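Local coordinates for uncharacterized protein (Bacteroides ovatus, PDB 4FXT), which is of unknown function but belongs to the DUF3823 family, pairing a transthyretin-like N-terminal domain with an E-set-like C-terminal beta-sandwich domain, at residues 97-102 with 117-122; 126-131 with 182-187. All coordinates share one frame; numbering follows the deposited sequence.

Overall arrangement
Both contacts lie in the C-terminal E-set-like domain, on the same side of the chain's centre, with their own centres about 10 Å apart. Contact 1 joins the two strands of the hairpin 98-108 and 111-120. Contact 2 joins strands 127-135 and 176-185, which are distant in sequence and belong to another sheet. The sheets pack face to face: Phe98 and Val100 of contact 1 touch Met127, Val183 and Ser185 of contact 2. Both contacts are partly buried, with apolar side chains of one face between the sheets and a mix of polar and buried residues on the other. In 97-102 with 117-122 that second face turns to the N-terminal domain; in 126-131 with 182-187 it carries a salt bridge beside a beta bulge.

Contact 1: 97-102 with 117-122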
ATOM      1  N   TYR A  97       2.469  -9.499   4.217  1.00 48.28           N
ATOM      2  CA  TYR A  97       3.465 -10.571   4.240  1.00 47.16           C
ATOM      3  C   TYR A  97       4.803  -9.942   4.625  1.00 52.57           C
ATOM      4  O   TYR A  97       5.480 -10.386   5.563  1.00 53.92           O
ATOM      5  CB  TYR A  97       3.500 -11.310   2.907  1.00 46.93           C
ATOM      6  CG  TYR A  97       2.161 -11.944   2.577  1.00 49.01           C
ATOM      7  CD1 TYR A  97       1.742 -13.106   3.216  1.00 52.67           C
ATOM      8  CD2 TYR A  97       1.319 -11.392   1.610  1.00 48.44           C
ATOM      9  CE1 TYR A  97       0.502 -13.677   2.940  1.00 54.38           C
ATOM     10  CE2 TYR A  97       0.087 -11.965   1.310  1.00 49.78           C
ATOM     11  CZ  TYR A  97      -0.314 -13.116   1.975  1.00 59.03           C
ATOM     12  OH  TYR A  97      -1.509 -13.741   1.699  1.00 63.22           O
ATOM     13  N   PHE A  98       5.093  -8.821   3.980  1.00 48.59           N
ATOM     14  CA  PHE A  98       6.211  -7.928   4.212  1.00 48.04           C
ATOM     15  C   PHE A  98       5.680  -6.518   4.360  1.00 49.61           C
ATOM     16  O   PHE A  98       4.707  -6.153   3.667  1.00 50.60           O
ATOM     17  CB  PHE A  98       7.237  -8.034   3.080  1.00 50.13           C
ATOM     18  CG  PHE A  98       8.012  -9.324   3.020  1.00 52.36           C
ATOM     19  CD1 PHE A  98       7.527 -10.412   2.309  1.00 56.88           C
ATOM     20  CD2 PHE A  98       9.243  -9.439   3.643  1.00 55.03           C
ATOM     21  CE1 PHE A  98       8.245 -11.606   2.246  1.00 59.30           C
ATOM     22  CE2 PHE A  98       9.974 -10.623   3.562  1.00 59.82           C
ATOM     23  CZ  PHE A  98       9.462 -11.705   2.876  1.00 59.40           C
ATOM     24  N   PHE A  99       6.264  -5.743   5.286  1.00 43.30           N
ATOM     25  CA  PHE A  99       5.807  -4.377   5.527  1.00 41.99           C
ATOM     26  C   PHE A  99       6.965  -3.387   5.343  1.00 43.66           C
ATOM     27  O   PHE A  99       8.097  -3.679   5.742  1.00 42.45           O
ATOM     28  CB  PHE A  99       5.189  -4.264   6.931  1.00 44.71           C
ATOM     29  CG  PHE A  99       4.676  -2.893   7.325  1.00 46.30           C
ATOM     30  CD1 PHE A  99       3.557  -2.336   6.697  1.00 50.13           C
ATOM     31  CD2 PHE A  99       5.260  -2.192   8.364  1.00 48.85           C
ATOM     32  CE1 PHE A  99       3.075  -1.071   7.064  1.00 51.23           C
ATOM     33  CE2 PHE A  99       4.764  -0.940   8.750  1.00 53.21           C
ATOM     34  CZ  PHE A  99       3.672  -0.387   8.102  1.00 51.13           C
ATOM     35  N   VAL A 100       6.680  -2.239   4.695  1.00 39.87           N
ATOM     36  CA  VAL A 100       7.681  -1.184   4.471  1.00 39.22           C
ATOM     37  C   VAL A 100       7.409  -0.021   5.429  1.00 40.93           C
ATOM     38  O   VAL A 100       6.315   0.554   5.368  1.00 40.57           O
ATOM     39  CB  VAL A 100       7.730  -0.678   2.992  1.00 40.47           C
ATOM     40  CG1 VAL A 100       8.994   0.159   2.760  1.00 39.58           C
ATOM     41  CG2 VAL A 100       7.709  -1.841   2.003  1.00 38.91           C
ATOM     42  N   ARG A 101       8.379   0.321   6.300  1.00 36.22           N
ATOM     43  CA  ARG A 101       8.227   1.519   7.187  1.00 36.43           C
ATOM     44  C   ARG A 101       9.480   2.437   7.205  1.00 39.97           C
ATOM     45  O   ARG A 101      10.555   2.111   6.677  1.00 38.37           O
ATOM     46  CB  ARG A 101       7.917   1.145   8.651  1.00 35.77           C
ATOM     47  CG  ARG A 101       9.122   0.620   9.454  1.00 41.71           C
ATOM     48  CD  ARG A 101       8.681   0.237  10.840  1.00 50.03           C
ATOM     49  NE  ARG A 101       7.831  -0.956  10.830  1.00 52.91           N
ATOM     50  CZ  ARG A 101       6.869  -1.200  11.714  1.00 66.03           C
ATOM     51  NH1 ARG A 101       6.555  -0.290  12.639  1.00 38.83           N
ATOM     52  NH2 ARG A 101       6.177  -2.334  11.653  1.00 58.33           N
ATOM     53  N   ASN A 102       9.308   3.594   7.867  1.00 38.79           N
ATOM     54  CA  ASN A 102      10.318   4.626   8.149  1.00 37.70           C
ATOM     55  C   ASN A 102      11.077   4.962   6.852  1.00 40.32           C
ATOM     56  O   ASN A 102      12.308   4.888   6.769  1.00 38.51           O
ATOM     57  CB  ASN A 102      11.236   4.132   9.249  1.00 30.96           C
ATOM     58  CG  ASN A 102      10.501   3.569  10.484  1.00 52.61           C
ATOM     59  OD1 ASN A 102       9.272   3.685  10.655  1.00 38.15           O
ATOM     60  ND2 ASN A 102      11.225   2.826  11.324  1.00 39.68           N
ATOM     61  N   THR A 117      12.997   0.656   5.826  1.00 40.67           N
ATOM     62  CA  THR A 117      13.055  -0.527   6.665  1.00 40.46           C
ATOM     63  C   THR A 117      11.997  -1.505   6.172  1.00 40.97           C
ATOM     64  O   THR A 117      10.912  -1.090   5.726  1.00 38.05           O
ATOM     65  CB  THR A 117      12.866  -0.110   8.120  1.00 47.46           C
ATOM     66  OG1 THR A 117      13.804   0.936   8.420  1.00 47.27           O
ATOM     67  CG2 THR A 117      13.006  -1.286   9.099  1.00 36.91           C
ATOM     68  N   ILE A 118      12.325  -2.807   6.213  1.00 38.27           N
ATOM     69  CA  ILE A 118      11.444  -3.897   5.731  1.00 36.97           C
ATOM     70  C   ILE A 118      11.322  -4.939   6.801  1.00 45.72           C
ATOM     71  O   ILE A 118      12.331  -5.382   7.360  1.00 49.49           O
ATOM     72  CB  ILE A 118      11.944  -4.523   4.401  1.00 38.55           C
ATOM     73  CG1 ILE A 118      12.073  -3.428   3.293  1.00 38.37           C
ATOM     74  CG2 ILE A 118      11.042  -5.681   3.954  1.00 38.57           C
ATOM     75  CD1 ILE A 118      12.710  -3.874   2.009  1.00 54.93           C
ATOM     76  N   ASN A 119      10.077  -5.346   7.091  1.00 42.98           N
ATOM     77  CA  ASN A 119       9.775  -6.386   8.084  1.00 43.80           C
ATOM     78  C   ASN A 119       9.159  -7.607   7.434  1.00 49.10           C
ATOM     79  O   ASN A 119       8.355  -7.455   6.516  1.00 49.74           O
ATOM     80  CB  ASN A 119       8.817  -5.838   9.142  1.00 43.02           C
ATOM     81  CG  ASN A 119       9.284  -4.583   9.876  1.00 58.76           C
ATOM     82  OD1 ASN A 119       8.552  -3.565   9.956  1.00 53.84           O
ATOM     83  ND2 ASN A 119      10.529  -4.588  10.372  1.00 34.73           N
ATOM     84  N   LYS A 120       9.535  -8.808   7.877  1.00 47.93           N
ATOM     85  CA  LYS A 120       8.892 -10.041   7.414  1.00 48.93           C
ATOM     86  C   LYS A 120       7.865 -10.359   8.478  1.00 59.10           C
ATOM     87  O   LYS A 120       8.246 -10.734   9.600  1.00 62.60           O
ATOM     88  CB  LYS A 120       9.900 -11.165   7.140  1.00 51.06           C
ATOM     89  CG  LYS A 120       9.292 -12.479   6.633  1.00 57.88           C
ATOM     90  CD  LYS A 120      10.388 -13.500   6.395  1.00 57.39           C
ATOM     91  CE  LYS A 120       9.847 -14.833   6.047  1.00 64.90           C
ATOM     92  NZ  LYS A 120      10.942 -15.783   5.733  1.00 76.73           N
ATOM     93  N   VAL A 121       6.581 -10.049   8.190  1.00 54.58           N
ATOM     94  CA  VAL A 121       5.477 -10.175   9.153  1.00 55.07           C
ATOM     95  C   VAL A 121       4.944 -11.644   9.150  1.00 58.88           C
ATOM     96  O   VAL A 121       4.729 -12.194  10.232  1.00 58.39           O
ATOM     97  CB  VAL A 121       4.375  -9.146   8.815  1.00 57.67           C
ATOM     98  CG1 VAL A 121       3.218  -9.206   9.810  1.00 58.76           C
ATOM     99  CG2 VAL A 121       4.954  -7.734   8.754  1.00 56.37           C
ATOM    100  N   VAL A 122       4.764 -12.265   7.948  1.00 55.96           N
ATOM    101  CA  VAL A 122       4.320 -13.662   7.745  1.00 57.22           C
ATOM    102  C   VAL A 122       5.560 -14.538   7.527  1.00 63.72           C
ATOM    103  O   VAL A 122       6.188 -14.437   6.471  1.00 62.84           O
ATOM    104  CB  VAL A 122       3.317 -13.789   6.579  1.00 60.00           C
ATOM    105  CG1 VAL A 122       2.886 -15.238   6.382  1.00 61.28           C
ATOM    106  CG2 VAL A 122       2.104 -12.886   6.801  1.00 59.61           C
TER
HETATM  107  O   HOH W   1      13.650   0.920  11.262  1.00 39.51           O
HETATM  108  O   HOH W   2      14.348   3.465   7.677  1.00 47.94           O
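Residues 98-101 and 117-120 pair as antiparallel strands, their axes 4.7 Å apart, with hydrogen-bonded pairs Phe99-Asn119 and Arg101-Thr117. Beyond Phe98 and Lys120, where the strand pairing stops, Tyr97 O accepts from both Val121 N (2.9 Å) and Val122 N (3.1 Å). Phe98 and Lys120 lie side by side. With chi1 at -179°, Lys120 swings CG opposite N and its extended chain runs past the ring, with CB 3.6 Å from Phe98 CE2. Phe98 CD2 also meets Ile118 CG2. On the other face, Asn119 OD1 comes to the edge of the Phe99 ring, which is nearly coplanar with the amide. The same oxygen accepts Arg101 NE at 2.8 Å, in the amide carbonyl plane, and NH2 weakly. The Arg101 chain bends at chi3 (70°), and Phe99 CE2 lies over one guanidinium face, off toward its rim. With an alanine in place of Arg101, Asn119 OD1 would probably lose both donors and Asp17 its ion-pair partner. One water links Thr117 OG1 to Asn102 O; another links it, weakly, to Asn102 ND2. Arg101 NH1 pairs with Asp17, and Phe99 meets Tyr16 edge-to-face. These two join the hairpin to the N-terminal domain, while Asn119 holds the guanidinium from the second shell.

Contact 2: 126-131 with 182-187; sequences NMENVG and GVKSDK
A classic beta bulge interrupts the antiparallel pairing of strands 127-135 and 176-185, with Glu128 and Asn129 both set opposite Lys184. Lys184 O takes a hydrogen bond from Glu128 N at 2.7 Å and a weak one from Asn129 N at 3.4 Å. Past the bulge the ladder is regular. Lys184 N bonds to Asn129 O, and Gly131 and Gly182 exchange two bonds of 2.8 Å. Glu128 and Lys184 lie side by side. The lysine bends at its last torsion (chi4 -62°), bringing NZ back to Glu128 OE1 at 2.9 Å, a salt bridge in which NZ meets OE1 from above the carboxylate plane. NZ also donates to Ser185 O at 2.8 Å and to Ser188 O, so three oxygens grip the ammonium group and fix its position. At the strand end, Asn126 N reaches Asp186 OD1 at 2.8 Å from above the carboxylate plane, while Asp186 N returns a bond to Asn126 O. Ser185 OG accepts from Lys187 N, an ST turn that starts the following loop. On the inward face, Val130 CG2 meets Val183 CG2 at 3.9 Å. Val130 packs on Ile118 of the opposite sheet, and Val183 on Phe98 and Val100. The classic bulge is a local motif; an antiparallel sheet packed through its valine face on a second sheet is consistent with an E-set-like beta sandwich.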
ATOM      1  N   ASN A 126       7.996 -15.589   1.397  1.00 60.50           N
ATOM      2  CA  ASN A 126       9.344 -15.467   0.859  1.00 57.87           C
ATOM      3  C   ASN A 126       9.403 -14.273  -0.059  1.00 57.50           C
ATOM      4  O   ASN A 126       8.505 -14.048  -0.873  1.00 57.83           O
ATOM      5  CB  ASN A 126       9.746 -16.746   0.148  1.00 57.10           C
ATOM      6  CG  ASN A 126       9.817 -17.944   1.062  1.00 78.76           C
ATOM      7  OD1 ASN A 126       9.160 -18.949   0.814  1.00 78.43           O
ATOM      8  ND2 ASN A 126      10.543 -17.844   2.181  1.00 73.28           N
HETATM    9  N   MSE A 127      10.455 -13.486   0.111  1.00 50.50           N
HETATM   10  CA  MSE A 127      10.690 -12.218  -0.593  1.00 46.23           C
HETATM   11  C   MSE A 127      11.069 -12.488  -2.046  1.00 48.80           C
HETATM   12  O   MSE A 127      11.937 -13.337  -2.299  1.00 46.63           O
HETATM   13  CB  MSE A 127      11.798 -11.461   0.159  1.00 46.52           C
HETATM   14  CG  MSE A 127      12.347 -10.251  -0.544  1.00 50.72           C
HETATM   15 SE   MSE A 127      13.364  -9.039   0.626  0.75 56.32          SE
HETATM   16  CE  MSE A 127      14.616 -10.269   1.671  1.00 54.89           C
ATOM     17  N   GLU A 128      10.378 -11.790  -3.005  1.00 46.29           N
ATOM     18  CA  GLU A 128      10.652 -11.936  -4.455  1.00 46.78           C
ATOM     19  C   GLU A 128      11.487 -10.796  -4.976  1.00 52.05           C
ATOM     20  O   GLU A 128      12.410 -11.025  -5.776  1.00 53.51           O
ATOM     21  CB  GLU A 128       9.394 -12.043  -5.324  1.00 48.00           C
ATOM     22  CG  GLU A 128       8.600 -13.336  -5.192  1.00 59.10           C
ATOM     23  CD  GLU A 128       7.467 -13.465  -6.202  1.00 79.83           C
ATOM     24  OE1 GLU A 128       7.287 -12.514  -7.002  1.00 65.12           O
ATOM     25  OE2 GLU A 128       6.791 -14.525  -6.228  1.00 64.07           O
ATOM     26  N   ASN A 129      11.154  -9.567  -4.549  1.00 48.59           N
ATOM     27  CA  ASN A 129      11.845  -8.354  -4.996  1.00 47.68           C
ATOM     28  C   ASN A 129      11.539  -7.182  -4.106  1.00 51.27           C
ATOM     29  O   ASN A 129      10.478  -7.120  -3.471  1.00 52.27           O
ATOM     30  CB  ASN A 129      11.436  -7.988  -6.457  1.00 46.12           C
ATOM     31  CG  ASN A 129      12.234  -6.881  -7.080  1.00 74.28           C
ATOM     32  OD1 ASN A 129      13.470  -6.917  -7.116  1.00 66.17           O
ATOM     33  ND2 ASN A 129      11.541  -5.910  -7.661  1.00 74.93           N
ATOM     34  N   VAL A 130      12.472  -6.230  -4.100  1.00 44.90           N
ATOM     35  CA  VAL A 130      12.313  -4.923  -3.498  1.00 42.04           C
ATOM     36  C   VAL A 130      12.562  -3.924  -4.615  1.00 44.11           C
ATOM     37  O   VAL A 130      13.535  -4.066  -5.344  1.00 45.55           O
ATOM     38  CB  VAL A 130      13.188  -4.700  -2.258  1.00 44.76           C
ATOM     39  CG1 VAL A 130      12.971  -3.297  -1.688  1.00 42.99           C
ATOM     40  CG2 VAL A 130      12.890  -5.765  -1.207  1.00 44.67           C
ATOM     41  N   GLY A 131      11.673  -2.957  -4.761  1.00 38.86           N
ATOM     42  CA  GLY A 131      11.787  -1.925  -5.781  1.00 38.36           C
ATOM     43  C   GLY A 131      11.637  -0.501  -5.282  1.00 43.43           C
ATOM     44  O   GLY A 131      10.896  -0.250  -4.333  1.00 42.21           O
ATOM     45  N   GLY A 182       8.565  -0.495  -2.769  1.00 36.56           N
ATOM     46  CA  GLY A 182       7.658  -1.637  -2.821  1.00 35.86           C
ATOM     47  C   GLY A 182       8.350  -2.942  -2.537  1.00 42.14           C
ATOM     48  O   GLY A 182       9.461  -3.142  -2.999  1.00 42.62           O
ATOM     49  N   VAL A 183       7.730  -3.846  -1.789  1.00 42.57           N
ATOM     50  CA  VAL A 183       8.311  -5.189  -1.564  1.00 44.80           C
ATOM     51  C   VAL A 183       7.257  -6.224  -1.992  1.00 47.15           C
ATOM     52  O   VAL A 183       6.112  -6.128  -1.551  1.00 45.78           O
ATOM     53  CB  VAL A 183       8.848  -5.458  -0.112  1.00 50.68           C
ATOM     54  CG1 VAL A 183       7.808  -5.134   0.947  1.00 52.36           C
ATOM     55  CG2 VAL A 183       9.343  -6.884   0.063  1.00 50.65           C
ATOM     56  N   LYS A 184       7.646  -7.190  -2.867  1.00 43.63           N
ATOM     57  CA  LYS A 184       6.754  -8.262  -3.328  1.00 42.66           C
ATOM     58  C   LYS A 184       7.152  -9.614  -2.745  1.00 49.44           C
ATOM     59  O   LYS A 184       8.336  -9.968  -2.758  1.00 51.43           O
ATOM     60  CB  LYS A 184       6.732  -8.365  -4.845  1.00 43.38           C
ATOM     61  CG  LYS A 184       5.595  -9.279  -5.270  1.00 61.41           C
ATOM     62  CD  LYS A 184       5.533  -9.552  -6.727  1.00 55.67           C
ATOM     63  CE  LYS A 184       4.395 -10.469  -7.021  1.00 42.48           C
ATOM     64  NZ  LYS A 184       4.540 -11.767  -6.366  1.00 66.04           N
ATOM     65  N   SER A 185       6.159 -10.371  -2.241  1.00 47.59           N
ATOM     66  CA  SER A 185       6.331 -11.738  -1.705  1.00 47.69           C
ATOM     67  C   SER A 185       5.803 -12.753  -2.689  1.00 53.63           C
ATOM     68  O   SER A 185       5.145 -12.375  -3.657  1.00 53.65           O
ATOM     69  CB  SER A 185       5.623 -11.905  -0.366  1.00 48.35           C
ATOM     70  OG  SER A 185       4.214 -11.900  -0.530  1.00 55.04           O
ATOM     71  N   ASP A 186       6.029 -14.033  -2.412  1.00 52.34           N
ATOM     72  CA  ASP A 186       5.561 -15.145  -3.231  1.00 54.06           C
ATOM     73  C   ASP A 186       4.110 -15.499  -2.891  1.00 59.91           C
ATOM     74  O   ASP A 186       3.560 -16.433  -3.510  1.00 63.88           O
ATOM     75  CB  ASP A 186       6.475 -16.386  -3.031  1.00 57.42           C
ATOM     76  CG  ASP A 186       6.506 -17.024  -1.636  1.00 72.92           C
ATOM     77  OD1 ASP A 186       6.181 -16.326  -0.649  1.00 74.46           O
ATOM     78  OD2 ASP A 186       6.916 -18.203  -1.528  1.00 83.41           O
ATOM     79  N   LYS A 187       3.488 -14.779  -1.908  1.00 52.76           N
ATOM     80  CA  LYS A 187       2.140 -15.117  -1.428  1.00 52.85           C
ATOM     81  C   LYS A 187       1.044 -14.148  -1.980  1.00 55.86           C
ATOM     82  O   LYS A 187      -0.147 -14.385  -1.769  1.00 57.76           O
ATOM     83  CB  LYS A 187       2.097 -15.123   0.117  1.00 53.99           C
ATOM     84  CG  LYS A 187       3.087 -16.085   0.808  1.00 61.58           C
ATOM     85  CD  LYS A 187       2.967 -17.567   0.381  1.00 61.07           C
ATOM     86  CE  LYS A 187       4.074 -18.406   0.956  1.00 62.26           C
ATOM     87  NZ  LYS A 187       4.121 -19.730   0.291  1.00 82.98           N
TER